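Local coordinates for histidinol-phosphate aminotransferase (Clostridium acetobutylicum, PDB 3FTB), which probably catalyses the pyridoxal 5'-phosphate-dependent amino-group transfer that yields histidinol phosphate in histidine biosynthesis, at residues Y58-Y63 against P244-N248; I79-L83 against A235-K239; I201-S205 against I228-K232; K215-M219 against Y264-L269; R276-I280 against P295-V300. All blocks are in the same frame, centred on the assembly; numbering follows the deposited sequence.

Contact 1: residues Y58-Y63 against P244-N248. With PO4 (phosphate ion), chain H.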
# COMPACT_ATOMS: atom_id res chain seq x y z
N TYR A 58 11.64 -6.56 7.01
CA TYR A 58 10.88 -5.32 7.03
C TYR A 58 11.79 -4.13 6.71
O TYR A 58 12.90 -4.03 7.24
CB TYR A 58 10.25 -5.12 8.41
CG TYR A 58 9.00 -5.95 8.67
CD1 TYR A 58 7.74 -5.50 8.28
CD2 TYR A 58 9.08 -7.16 9.34
CE1 TYR A 58 6.60 -6.26 8.54
CE2 TYR A 58 7.95 -7.92 9.60
CZ TYR A 58 6.72 -7.47 9.20
OH TYR A 58 5.60 -8.23 9.47
N PRO A 59 11.32 -3.23 5.84
CA PRO A 59 12.12 -2.04 5.54
C PRO A 59 12.27 -1.22 6.82
O PRO A 59 11.62 -1.54 7.82
CB PRO A 59 11.25 -1.27 4.55
CG PRO A 59 10.19 -2.25 4.09
CD PRO A 59 9.99 -3.19 5.21
N ASP A 60 13.10 -0.18 6.78
CA ASP A 60 13.18 0.77 7.89
C ASP A 60 11.80 1.37 8.09
O ASP A 60 11.19 1.86 7.15
CB ASP A 60 14.19 1.87 7.59
CG ASP A 60 14.33 2.88 8.73
OD1 ASP A 60 13.81 2.63 9.84
OD2 ASP A 60 14.98 3.93 8.53
N VAL A 61 11.28 1.32 9.32
CA VAL A 61 9.96 1.90 9.58
C VAL A 61 9.95 3.42 9.36
O VAL A 61 8.89 4.03 9.30
CB VAL A 61 9.45 1.55 11.00
CG1 VAL A 61 9.94 2.59 12.02
CG2 VAL A 61 7.94 1.46 11.02
N ASN A 62 11.14 4.02 9.24
CA ASN A 62 11.26 5.46 8.99
C ASN A 62 11.71 5.81 7.56
O ASN A 62 11.71 6.97 7.17
CB ASN A 62 12.20 6.13 10.00
CG ASN A 62 11.58 6.28 11.38
OD1 ASN A 62 12.30 6.35 12.38
ND2 ASN A 62 10.24 6.33 11.45
N TYR A 63 12.12 4.79 6.80
CA TYR A 63 12.51 4.96 5.39
C TYR A 63 13.57 6.05 5.14
O TYR A 63 13.53 6.73 4.10
CB TYR A 63 11.28 5.21 4.50
CG TYR A 63 10.34 4.03 4.38
CD1 TYR A 63 10.67 2.93 3.59
CD2 TYR A 63 9.13 4.01 5.05
CE1 TYR A 63 9.82 1.85 3.48
CE2 TYR A 63 8.27 2.93 4.94
CZ TYR A 63 8.62 1.85 4.16
OH TYR A 63 7.76 0.78 4.06
N PRO A 244 2.32 2.01 9.00
CA PRO A 244 3.77 1.76 8.92
C PRO A 244 4.08 0.67 7.89
O PRO A 244 3.23 -0.16 7.60
CB PRO A 244 4.11 1.29 10.33
CG PRO A 244 3.08 1.96 11.19
CD PRO A 244 1.82 1.95 10.38
N TRP A 245 5.30 0.70 7.35
CA TRP A 245 5.67 -0.09 6.18
C TRP A 245 4.66 -0.16 5.02
O TRP A 245 4.44 -1.23 4.45
CB TRP A 245 6.05 -1.51 6.61
CG TRP A 245 7.04 -1.53 7.72
CD1 TRP A 245 8.37 -1.26 7.63
CD2 TRP A 245 6.78 -1.85 9.09
NE1 TRP A 245 8.96 -1.38 8.86
CE2 TRP A 245 8.00 -1.75 9.78
CE3 TRP A 245 5.63 -2.21 9.80
CZ2 TRP A 245 8.11 -1.99 11.14
CZ3 TRP A 245 5.74 -2.45 11.16
CH2 TRP A 245 6.97 -2.34 11.81
N ASN A 246 4.05 0.96 4.64
CA ASN A 246 3.11 0.94 3.51
C ASN A 246 3.80 0.84 2.14
O ASN A 246 3.15 0.71 1.11
CB ASN A 246 2.21 2.17 3.53
CG ASN A 246 2.98 3.46 3.31
OD1 ASN A 246 4.09 3.63 3.82
ND2 ASN A 246 2.40 4.37 2.54
N ILE A 247 5.13 0.89 2.15
CA ILE A 247 5.92 0.91 0.92
C ILE A 247 6.70 -0.39 0.76
O ILE A 247 7.61 -0.66 1.52
CB ILE A 247 6.93 2.10 0.94
CG1 ILE A 247 6.21 3.42 1.20
CG2 ILE A 247 7.74 2.17 -0.35
CD1 ILE A 247 5.02 3.65 0.31
N ASN A 248 6.34 -1.19 -0.23
CA ASN A 248 7.05 -2.45 -0.49
C ASN A 248 8.52 -2.22 -0.86
O ASN A 248 8.91 -1.12 -1.25
CB ASN A 248 6.35 -3.24 -1.59
CG ASN A 248 6.66 -2.71 -2.98
OD1 ASN A 248 5.87 -1.97 -3.56
ND2 ASN A 248 7.82 -3.08 -3.52
P PO4 H . 2.21 -7.82 8.45
O1 PO4 H . 1.68 -8.98 7.65
O2 PO4 H . 2.08 -8.07 9.95
O3 PO4 H . 3.67 -7.63 8.08
O4 PO4 H . 1.46 -6.57 8.10
O HOH W 1 6.31 3.17 7.92
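The indole of Trp245 is inserted between Tyr58 and Val61, so that loop 58-63 packs on both its faces. Over one face sits the Val61 methyl CG2, 3.8 Å from the centroid of the Trp245 six-membered ring, a CH-pi contact well suited to a short branched side chain. To the opposite face Tyr58 presents its edge, CD1 foremost; the planes of this edge-to-face pair meet at 50°, well short of a perpendicular T. At the indole rim, Trp245 NE1 gives Pro59 O a weak, bent hydrogen bond of 2.9 Å, while Pro59 CD packs 3.5 Å from Trp245 CD1. Water 1 adds a bridge, donating to Val61 O and accepting from Trp245 N.

Tyr63 crosses the second loop further along. With CG anti to its carbonyl carbon (chi1 -68°), it carries its ring obliquely across Ile247, whose CG1 lies over one ring face, Tyr63 CZ being 3.6 Å from Ile247 CB. Tyr63 OH donates to Ile247 O at 2.9 Å, tilted 16° from the carbonyl plane.

Beyond the indole, Tyr58 OH hydrogen-bonds O3 of a phosphate ion at 2.5 Å, shorter than usual and so doubtful in exact length, and also bonds Lys215 NZ of the second subunit. Ser88, Thr214 and Arg223 of that subunit also bind the phosphate. This is consistent with the cofactor-phosphate site of fold type I aminotransferases, which lies at the dimer interface. Behind the two loops, Tyr63 and Ile247 rest on Leu83 of strand 80-84, and Pro59 and Tyr63 on Glu252 of helix 249-257.

Contact 2: residues I79-L83 against A235-K239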
# COMPACT_ATOMS: atom_id res chain seq x y z
N ILE A 79 12.28 19.13 5.05
CA ILE A 79 10.93 19.20 4.48
C ILE A 79 10.13 18.01 4.95
O ILE A 79 10.69 16.97 5.28
CB ILE A 79 10.94 19.19 2.94
CG1 ILE A 79 11.86 18.09 2.41
CG2 ILE A 79 11.39 20.53 2.40
CD1 ILE A 79 11.64 17.77 0.91
N GLY A 80 8.81 18.15 4.99
CA GLY A 80 7.95 17.01 5.22
C GLY A 80 7.96 16.14 3.98
O GLY A 80 7.92 16.64 2.84
N ILE A 81 8.02 14.83 4.19
CA ILE A 81 7.93 13.86 3.11
C ILE A 81 6.94 12.78 3.51
O ILE A 81 7.04 12.21 4.59
CB ILE A 81 9.31 13.24 2.79
CG1 ILE A 81 10.32 14.32 2.41
CG2 ILE A 81 9.18 12.21 1.67
CD1 ILE A 81 11.74 13.83 2.40
N VAL A 82 5.97 12.51 2.65
CA VAL A 82 5.00 11.47 2.92
C VAL A 82 5.07 10.44 1.81
O VAL A 82 5.07 10.79 0.64
CB VAL A 82 3.56 12.02 3.09
CG1 VAL A 82 3.43 12.76 4.43
CG2 VAL A 82 3.18 12.94 1.95
N LEU A 83 5.18 9.17 2.20
CA LEU A 83 5.32 8.07 1.24
C LEU A 83 3.97 7.43 0.99
O LEU A 83 3.16 7.27 1.90
CB LEU A 83 6.33 7.03 1.76
CG LEU A 83 7.66 7.67 2.16
CD1 LEU A 83 8.59 6.66 2.80
CD2 LEU A 83 8.32 8.34 0.96
N ALA A 235 2.47 16.93 7.33
CA ALA A 235 3.05 15.61 7.04
C ALA A 235 2.84 14.69 8.23
O ALA A 235 2.54 13.50 8.08
CB ALA A 235 4.53 15.74 6.69
N ALA A 236 3.02 15.24 9.43
CA ALA A 236 2.77 14.48 10.64
C ALA A 236 1.32 14.01 10.67
O ALA A 236 1.03 12.90 11.10
CB ALA A 236 3.10 15.31 11.87
N LYS A 237 0.42 14.86 10.20
CA LYS A 237 -1.01 14.52 10.20
C LYS A 237 -1.36 13.43 9.18
O LYS A 237 -2.25 12.59 9.41
CB LYS A 237 -1.84 15.78 9.94
CG LYS A 237 -1.73 16.85 11.01
CD LYS A 237 -2.43 18.13 10.55
CE LYS A 237 -2.44 19.20 11.63
NZ LYS A 237 -3.14 20.42 11.16
N ILE A 238 -0.67 13.44 8.04
CA ILE A 238 -0.89 12.44 7.01
C ILE A 238 -0.28 11.11 7.41
O ILE A 238 -0.84 10.05 7.12
CB ILE A 238 -0.34 12.90 5.65
CG1 ILE A 238 -1.15 14.09 5.14
CG2 ILE A 238 -0.40 11.76 4.67
CD1 ILE A 238 -0.49 14.85 4.03
N LYS A 239 0.87 11.17 8.08
CA LYS A 239 1.55 9.97 8.58
C LYS A 239 0.70 9.35 9.66
O LYS A 239 0.49 8.14 9.70
CB LYS A 239 2.93 10.33 9.12
CG LYS A 239 4.01 9.28 8.86
CD LYS A 239 5.38 9.96 8.81
CE LYS A 239 5.41 11.06 7.74
NZ LYS A 239 6.53 12.04 7.92
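Val82 and Ala235 meet where helix 232-239 lies over an outermost strand, 80-84, of the seven-stranded mixed sheet in the large alpha/beta domain of the aminotransferase fold. Strand and helix segments run nearly the same way, 21° apart, with their axes 8.2 Å from each other at closest approach.

Apolar packing dominates. Val82 holds CG1 anti to its carbonyl carbon (chi1 -73°), which directs that methyl at the helix; CG1 lies 3.9 Å from Ala235 CB and 4.0 Å from Ile238 CG2. Small and branched side chains suit such a close pairing. Gly80, lacking a side chain, lets Ala235 come right against the backbone, with Ala235 CB 3.9 Å from Gly80 CA. The layer continues inward, as Val82 and Ile238 both pack on Phe208 of strand 207-212. On the strand's other side, Ile81 and Leu83 touch helix 64-74.

Backbone hydrogen bonds tie the strand into the sheet, Gly80 to Thr229 and Val82 to Gly227. Lys239 adds a polar bond across this contact. Its aliphatic chain bends at chi3 (-57°) and curls back toward the strand, where Lys239 NZ makes a weak 3.4 Å hydrogen bond to Ile81 O.

Contact 3: residues I201-S205 against I228-K232; sequences IKNYS and ITNNK
Ile201 packs closely against the end of strand 225-229. Ile201 CD1 lies 3.7 Å from Ile228 CG2, the two side chains crossing at about a right angle, and the other branch of Ile201, CG2, abuts the backbone at Asn230 N, 3.5 Å away. A beta-branched residue suits this spot because its two arms can reach two successive parts of the turning chain. Ile209 of strand 207-212 backs both isoleucines. Next to them Asn230 CB presses on Ile201 O at 3.3 Å, and water 2 joins Tyr204 O to Asn230 N.

The loop 201-205 leads into strand 207-212, while 228-232 leaves its antiparallel neighbour in the large-domain sheet and turns at once into helix 232-239. Thr229 OG1 accepts from Asn231 N in an ST turn and also bonds Leu207 O, and Asn231 is the N-cap, its OD1 receiving Ile234 N.

Toward solvent the contact becomes polar and more exposed. Lys202 bends at chi2 (-48°) and brings NZ to Asn230 OD1 at 3.0 Å, though Lys77 O is its stronger partner. Lys232 NZ donates to Asn230 O and to Asp78 O, and these carbonyl oxygens probably ease the proximity of Lys202 NZ and Lys232 NZ, which are 4.8 Å apart. Beside Ser205 the grip is slack: Asn231 ND2 reaches Ser205 O in a weak 3.4 Å bond, and water 3 donates to that oxygen while accepting from ND2.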
# COMPACT_ATOMS: atom_id res chain seq x y z
N ILE A 201 8.85 25.63 -2.26
CA ILE A 201 8.44 24.95 -1.03
C ILE A 201 8.87 25.70 0.24
O ILE A 201 8.13 25.79 1.23
CB ILE A 201 8.98 23.50 -1.00
CG1 ILE A 201 8.33 22.65 -2.10
CG2 ILE A 201 8.75 22.85 0.35
CD1 ILE A 201 6.91 22.30 -1.84
N LYS A 202 10.08 26.25 0.22
CA LYS A 202 10.62 26.95 1.38
C LYS A 202 9.92 28.29 1.64
O LYS A 202 9.77 28.72 2.79
CB LYS A 202 12.12 27.13 1.21
CG LYS A 202 12.87 25.83 1.03
CD LYS A 202 12.43 24.85 2.09
CE LYS A 202 13.50 23.83 2.35
NZ LYS A 202 13.29 23.14 3.64
N ASN A 203 9.49 28.94 0.57
CA ASN A 203 8.91 30.27 0.69
C ASN A 203 7.46 30.25 1.09
O ASN A 203 6.91 31.28 1.48
CB ASN A 203 9.08 31.03 -0.62
CG ASN A 203 10.51 31.37 -0.89
OD1 ASN A 203 11.02 32.38 -0.40
ND2 ASN A 203 11.19 30.52 -1.64
N TYR A 204 6.83 29.07 0.99
CA TYR A 204 5.41 28.93 1.29
C TYR A 204 5.12 27.57 1.93
O TYR A 204 5.33 26.53 1.30
CB TYR A 204 4.56 29.08 0.02
CG TYR A 204 4.70 30.42 -0.66
CD1 TYR A 204 4.10 31.56 -0.15
CD2 TYR A 204 5.46 30.54 -1.82
CE1 TYR A 204 4.24 32.79 -0.77
CE2 TYR A 204 5.61 31.77 -2.45
CZ TYR A 204 5.00 32.88 -1.91
OH TYR A 204 5.16 34.10 -2.54
N SER A 205 4.65 27.58 3.18
CA SER A 205 4.18 26.33 3.77
C SER A 205 2.66 26.14 3.66
O SER A 205 2.06 25.43 4.46
CB SER A 205 4.71 26.13 5.20
OG SER A 205 5.43 27.25 5.66
N ILE A 228 5.52 16.46 -0.73
CA ILE A 228 6.62 17.38 -0.49
C ILE A 228 6.08 18.68 0.11
O ILE A 228 5.29 19.36 -0.53
CB ILE A 228 7.31 17.71 -1.84
CG1 ILE A 228 7.99 16.46 -2.38
CG2 ILE A 228 8.31 18.84 -1.69
CD1 ILE A 228 8.80 15.70 -1.31
N THR A 229 6.49 19.03 1.33
CA THR A 229 5.98 20.25 1.98
C THR A 229 6.88 20.73 3.11
O THR A 229 7.48 19.93 3.83
CB THR A 229 4.54 20.05 2.53
OG1 THR A 229 3.98 21.32 2.91
CG2 THR A 229 4.53 19.16 3.75
N ASN A 230 6.98 22.04 3.26
CA ASN A 230 7.67 22.63 4.40
C ASN A 230 6.78 22.61 5.63
O ASN A 230 7.23 22.90 6.74
CB ASN A 230 8.08 24.07 4.10
CG ASN A 230 9.46 24.39 4.59
OD1 ASN A 230 10.39 23.59 4.39
ND2 ASN A 230 9.63 25.53 5.26
N ASN A 231 5.51 22.28 5.44
CA ASN A 231 4.56 22.21 6.54
C ASN A 231 4.69 20.90 7.31
O ASN A 231 3.82 20.03 7.23
CB ASN A 231 3.13 22.40 6.04
CG ASN A 231 2.12 22.51 7.17
OD1 ASN A 231 2.29 21.91 8.24
ND2 ASN A 231 1.06 23.27 6.93
N LYS A 232 5.77 20.78 8.06
CA LYS A 232 6.05 19.57 8.83
C LYS A 232 4.83 19.02 9.58
O LYS A 232 4.68 17.81 9.71
CB LYS A 232 7.21 19.82 9.79
CG LYS A 232 8.56 19.42 9.21
CD LYS A 232 8.92 20.27 8.00
CE LYS A 232 9.66 21.54 8.40
NZ LYS A 232 10.16 22.28 7.21
O HOH W 2 5.80 23.76 1.01
O HOH W 3 -0.43 23.71 4.42

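Contact 4: residues K215-M219 against Y264-L269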
# COMPACT_ATOMS: atom_id res chain seq x y z
N LYS A 215 4.10 7.68 -13.77
CA LYS A 215 3.93 8.05 -15.16
C LYS A 215 5.28 8.20 -15.84
O LYS A 215 5.60 7.45 -16.76
CB LYS A 215 3.11 9.35 -15.28
CG LYS A 215 1.65 9.23 -14.82
CD LYS A 215 0.90 8.15 -15.60
CE LYS A 215 -0.61 8.23 -15.40
NZ LYS A 215 -1.04 7.78 -14.05
N PHE A 216 6.08 9.15 -15.36
CA PHE A 216 7.35 9.50 -15.99
C PHE A 216 8.43 8.41 -15.93
O PHE A 216 9.29 8.34 -16.82
CB PHE A 216 7.90 10.80 -15.39
CG PHE A 216 9.11 11.33 -16.11
CD1 PHE A 216 9.01 11.81 -17.41
CD2 PHE A 216 10.34 11.36 -15.48
CE1 PHE A 216 10.13 12.31 -18.06
CE2 PHE A 216 11.45 11.85 -16.13
CZ PHE A 216 11.34 12.33 -17.42
N PHE A 217 8.40 7.58 -14.89
CA PHE A 217 9.40 6.54 -14.70
C PHE A 217 8.90 5.17 -15.13
O PHE A 217 9.56 4.15 -14.89
CB PHE A 217 9.91 6.51 -13.25
CG PHE A 217 10.85 7.64 -12.91
CD1 PHE A 217 10.38 8.78 -12.29
CD2 PHE A 217 12.19 7.56 -13.25
CE1 PHE A 217 11.23 9.83 -11.99
CE2 PHE A 217 13.05 8.61 -12.97
CZ PHE A 217 12.57 9.76 -12.33
N ALA A 218 7.71 5.16 -15.74
CA ALA A 218 7.15 3.99 -16.42
C ALA A 218 6.84 2.80 -15.51
O ALA A 218 6.64 1.68 -16.01
CB ALA A 218 8.06 3.55 -17.58
N MET A 219 6.77 3.05 -14.20
CA MET A 219 6.61 1.96 -13.23
C MET A 219 5.32 2.05 -12.40
O MET A 219 5.38 2.27 -11.19
CB MET A 219 7.85 1.87 -12.31
CG MET A 219 9.16 1.41 -13.01
SD MET A 219 10.66 1.22 -11.98
CE MET A 219 10.86 2.90 -11.39
N TYR A 264 18.37 8.12 -17.97
CA TYR A 264 17.02 7.69 -18.32
C TYR A 264 16.17 8.94 -18.44
O TYR A 264 15.32 9.06 -19.32
CB TYR A 264 16.44 6.78 -17.24
CG TYR A 264 14.99 6.44 -17.49
CD1 TYR A 264 14.64 5.33 -18.25
CD2 TYR A 264 13.97 7.24 -16.99
CE1 TYR A 264 13.32 5.02 -18.48
CE2 TYR A 264 12.64 6.93 -17.23
CZ TYR A 264 12.32 5.82 -17.97
OH TYR A 264 11.00 5.50 -18.22
N ILE A 265 16.43 9.89 -17.54
CA ILE A 265 15.69 11.14 -17.53
C ILE A 265 15.99 12.05 -18.74
O ILE A 265 15.14 12.85 -19.13
CB ILE A 265 15.93 11.90 -16.19
CG1 ILE A 265 15.44 11.05 -15.02
CG2 ILE A 265 15.25 13.27 -16.21
CD1 ILE A 265 15.89 11.53 -13.63
N GLU A 266 17.17 11.93 -19.33
CA GLU A 266 17.55 12.80 -20.45
C GLU A 266 17.15 12.22 -21.80
O GLU A 266 16.81 12.95 -22.75
CB GLU A 266 19.05 13.06 -20.43
CG GLU A 266 19.53 13.90 -19.27
CD GLU A 266 21.04 14.03 -19.25
OE1 GLU A 266 21.55 14.97 -18.61
OE2 GLU A 266 21.72 13.18 -19.87
N GLU A 267 17.21 10.90 -21.89
CA GLU A 267 16.80 10.19 -23.09
C GLU A 267 15.28 10.36 -23.24
O GLU A 267 14.73 10.37 -24.34
CB GLU A 267 17.18 8.71 -22.97
CG GLU A 267 17.07 7.91 -24.27
CD GLU A 267 16.74 6.44 -24.03
OE1 GLU A 267 15.96 5.87 -24.83
OE2 GLU A 267 17.26 5.86 -23.05
N SER A 268 14.61 10.53 -22.10
CA SER A 268 13.16 10.68 -22.06
C SER A 268 12.75 12.09 -22.51
O SER A 268 11.89 12.24 -23.38
CB SER A 268 12.63 10.35 -20.66
OG SER A 268 12.82 8.97 -20.34
N LEU A 269 13.36 13.12 -21.92
CA LEU A 269 13.17 14.49 -22.40
C LEU A 269 13.45 14.59 -23.90
O LEU A 269 12.72 15.26 -24.64
CB LEU A 269 14.08 15.45 -21.63
CG LEU A 269 13.47 16.16 -20.42
CD1 LEU A 269 12.15 15.53 -20.00
CD2 LEU A 269 14.46 16.20 -19.26
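Tyr264 O, on the helix turn that packs against Phe216 and Phe217, is gripped twice by Ser268: Ser268 OG donates to it at 2.7 Å and the backbone N adds a weak helical bond. With its hydroxyl turned back onto the helix, Ser268 offers the loop its apolar CB, 4.0 Å from Phe216 CZ.

Phe216 and Phe217 both pack on Ile265. Phe216 extends with CG anti to the backbone N (chi1 -172°), and Ile265 CG2 meets the edge of its ring near the plane, 4.1 Å from CE2. Phe217, with CG beside its own N instead (chi1 -75°), crosses the other branch of Ile265 obliquely, Phe217 CE2 being 4.0 Å from Ile265 CG1. Thus one branched side chain serves both phenylalanines. Tyr264 CE2 approaches Phe217 CD2 obliquely, and the Tyr264 hydroxyl OH comes 3.6 Å from Ala218 CB, where a small residue admits it. That hydroxyl bonds Gly39 O, while Phe216 O receives Asn36 ND2.

The turn from Lys215 to Ala218 thereby rests on a helix through two phenylalanines packed on aliphatic carbons and on Tyr264. Lys215, whose NZ bonds Tyr58 OH of the second subunit, probably corresponds to the cofactor-binding lysine on a loop of fold type I aminotransferases.

Contact 5: residues R276-I280 against P295-V300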
# COMPACT_ATOMS: atom_id res chain seq x y z
N ARG A 276 6.48 15.33 -29.06
CA ARG A 276 5.30 16.11 -28.71
C ARG A 276 5.07 17.19 -29.75
O ARG A 276 3.95 17.43 -30.17
CB ARG A 276 5.41 16.75 -27.32
CG ARG A 276 4.18 17.56 -26.92
CD ARG A 276 4.28 18.14 -25.51
NE ARG A 276 5.59 18.74 -25.26
CZ ARG A 276 6.35 18.46 -24.20
NH1 ARG A 276 5.93 17.62 -23.28
NH2 ARG A 276 7.55 19.04 -24.07
N LYS A 277 6.16 17.83 -30.18
CA LYS A 277 6.08 18.92 -31.15
C LYS A 277 5.56 18.44 -32.51
O LYS A 277 4.75 19.11 -33.14
CB LYS A 277 7.45 19.59 -31.32
CG LYS A 277 7.41 20.90 -32.08
CD LYS A 277 8.79 21.54 -32.15
CE LYS A 277 8.80 22.73 -33.10
NZ LYS A 277 8.50 22.33 -34.51
N ARG A 278 6.03 17.27 -32.94
CA ARG A 278 5.61 16.70 -34.22
C ARG A 278 4.17 16.20 -34.14
O ARG A 278 3.33 16.55 -34.97
CB ARG A 278 6.52 15.54 -34.62
CG ARG A 278 6.32 15.05 -36.05
CD ARG A 278 7.00 13.71 -36.28
NE ARG A 278 6.32 12.62 -35.58
CZ ARG A 278 5.61 11.67 -36.18
NH1 ARG A 278 5.49 11.67 -37.50
NH2 ARG A 278 5.03 10.72 -35.47
N PHE A 279 3.90 15.38 -33.13
CA PHE A 279 2.57 14.82 -32.92
C PHE A 279 1.49 15.89 -33.10
O PHE A 279 0.49 15.69 -33.80
CB PHE A 279 2.50 14.17 -31.53
CG PHE A 279 1.30 13.28 -31.34
CD1 PHE A 279 1.13 12.15 -32.13
CD2 PHE A 279 0.34 13.57 -30.38
CE1 PHE A 279 0.03 11.34 -31.96
CE2 PHE A 279 -0.76 12.76 -30.22
CZ PHE A 279 -0.91 11.64 -31.01
N ILE A 280 1.71 17.05 -32.48
CA ILE A 280 0.73 18.12 -32.50
C ILE A 280 0.59 18.76 -33.89
O ILE A 280 -0.48 19.29 -34.23
CB ILE A 280 1.06 19.21 -31.46
CG1 ILE A 280 0.48 18.86 -30.08
CG2 ILE A 280 0.52 20.57 -31.91
CD1 ILE A 280 0.80 17.46 -29.58
N PRO A 295 -0.04 21.01 -25.06
CA PRO A 295 0.31 20.15 -23.93
C PRO A 295 1.67 20.49 -23.37
O PRO A 295 2.48 21.12 -24.05
CB PRO A 295 0.39 18.75 -24.56
CG PRO A 295 0.30 18.95 -26.06
CD PRO A 295 0.39 20.41 -26.33
N HIS A 296 1.93 20.07 -22.14
CA HIS A 296 3.26 20.25 -21.57
C HIS A 296 3.78 18.98 -20.93
O HIS A 296 4.82 18.98 -20.29
CB HIS A 296 3.28 21.45 -20.61
CG HIS A 296 3.23 22.76 -21.33
ND1 HIS A 296 2.05 23.32 -21.77
CD2 HIS A 296 4.22 23.59 -21.74
CE1 HIS A 296 2.31 24.45 -22.40
NE2 HIS A 296 3.62 24.64 -22.39
N ALA A 297 3.03 17.90 -21.13
CA ALA A 297 3.44 16.56 -20.69
C ALA A 297 3.31 15.58 -21.85
O ALA A 297 3.52 15.95 -23.01
CB ALA A 297 2.60 16.10 -19.49
N ASN A 298 2.94 14.34 -21.55
CA ASN A 298 2.82 13.31 -22.60
C ASN A 298 1.38 12.97 -23.03
O ASN A 298 1.04 11.81 -23.26
CB ASN A 298 3.59 12.05 -22.20
CG ASN A 298 3.01 11.39 -20.96
OD1 ASN A 298 2.51 12.08 -20.07
ND2 ASN A 298 3.03 10.06 -20.92
N PHE A 299 0.55 14.01 -23.17
CA PHE A 299 -0.80 13.86 -23.70
C PHE A 299 -1.31 15.18 -24.28
O PHE A 299 -0.79 16.25 -23.97
CB PHE A 299 -1.75 13.35 -22.61
CG PHE A 299 -1.70 14.16 -21.35
CD1 PHE A 299 -2.44 15.32 -21.23
CD2 PHE A 299 -0.90 13.76 -20.29
CE1 PHE A 299 -2.39 16.07 -20.06
CE2 PHE A 299 -0.84 14.50 -19.13
CZ PHE A 299 -1.60 15.66 -19.02
N VAL A 300 -2.34 15.08 -25.11
CA VAL A 300 -2.87 16.23 -25.84
C VAL A 300 -4.41 16.21 -25.89
O VAL A 300 -5.01 15.17 -26.18
CB VAL A 300 -2.31 16.24 -27.29
CG1 VAL A 300 -2.70 14.95 -28.02
CG2 VAL A 300 -2.76 17.47 -28.05
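Ile280 CD1 touches both Pro295 and Val300, lying 3.9 Å from Pro295 CG and as far from Val300 CG2. The end of Ile280 meets the CG corner of the Pro295 ring, whereas Ile280 and Val300 slide past one another in opposite directions. Beside them Val300 puts CG1 at the edge of the Phe279 ring, in its plane and 3.7 Å from CE2. The beta-branched valine thus gives one methyl to each helix residue, and the phenyl ring meets it edge-on. Val292 of the adjoining strand 289-293 extends this apolar layer under Ile280 and Val300.

Long helix 262-285 here covers the five-stranded mixed sheet to which strand 299-304 belongs, the alpha/beta layering of the small domain in fold type I aminotransferases.

Outward from the layer, Arg276 lays its methylene CD 3.8 Å from Pro295 O. A bend at chi3 (45°) turns the guanidinium toward the loop before the strand, where His296 CA lies over one of its faces. Arg276 NH1 donates to Ala297 O at 2.9 Å with an N-H...O angle of 159°. The oxygen lies in the guanidinium plane, although the donor stands above the plane of the carbonyl. NH1 also makes a weak hydrogen bond to Phe189 O.

Contacts 1, 2 and 3 form a continuous patch on the large domain. Contact 1 meets contact 2 through Asn246 ND2 and Leu83 O, 3.1 Å apart, while contacts 2 and 3 share neighbouring strands 80-84 and 225-229 and have centres about 11 Å apart. Contacts 4 and 5 use successive parts of helix 262-285, their centres about 15 Å apart. Contact 5 lies about 37 Å from contact 1, centre to centre, across the chain's middle. The probable cofactor site unites contacts 1 and 4 across the dimer: Tyr58 of one subunit bonds Lys215 of the other, although within one chain the contacts' nearest atoms are about 9 Å apart.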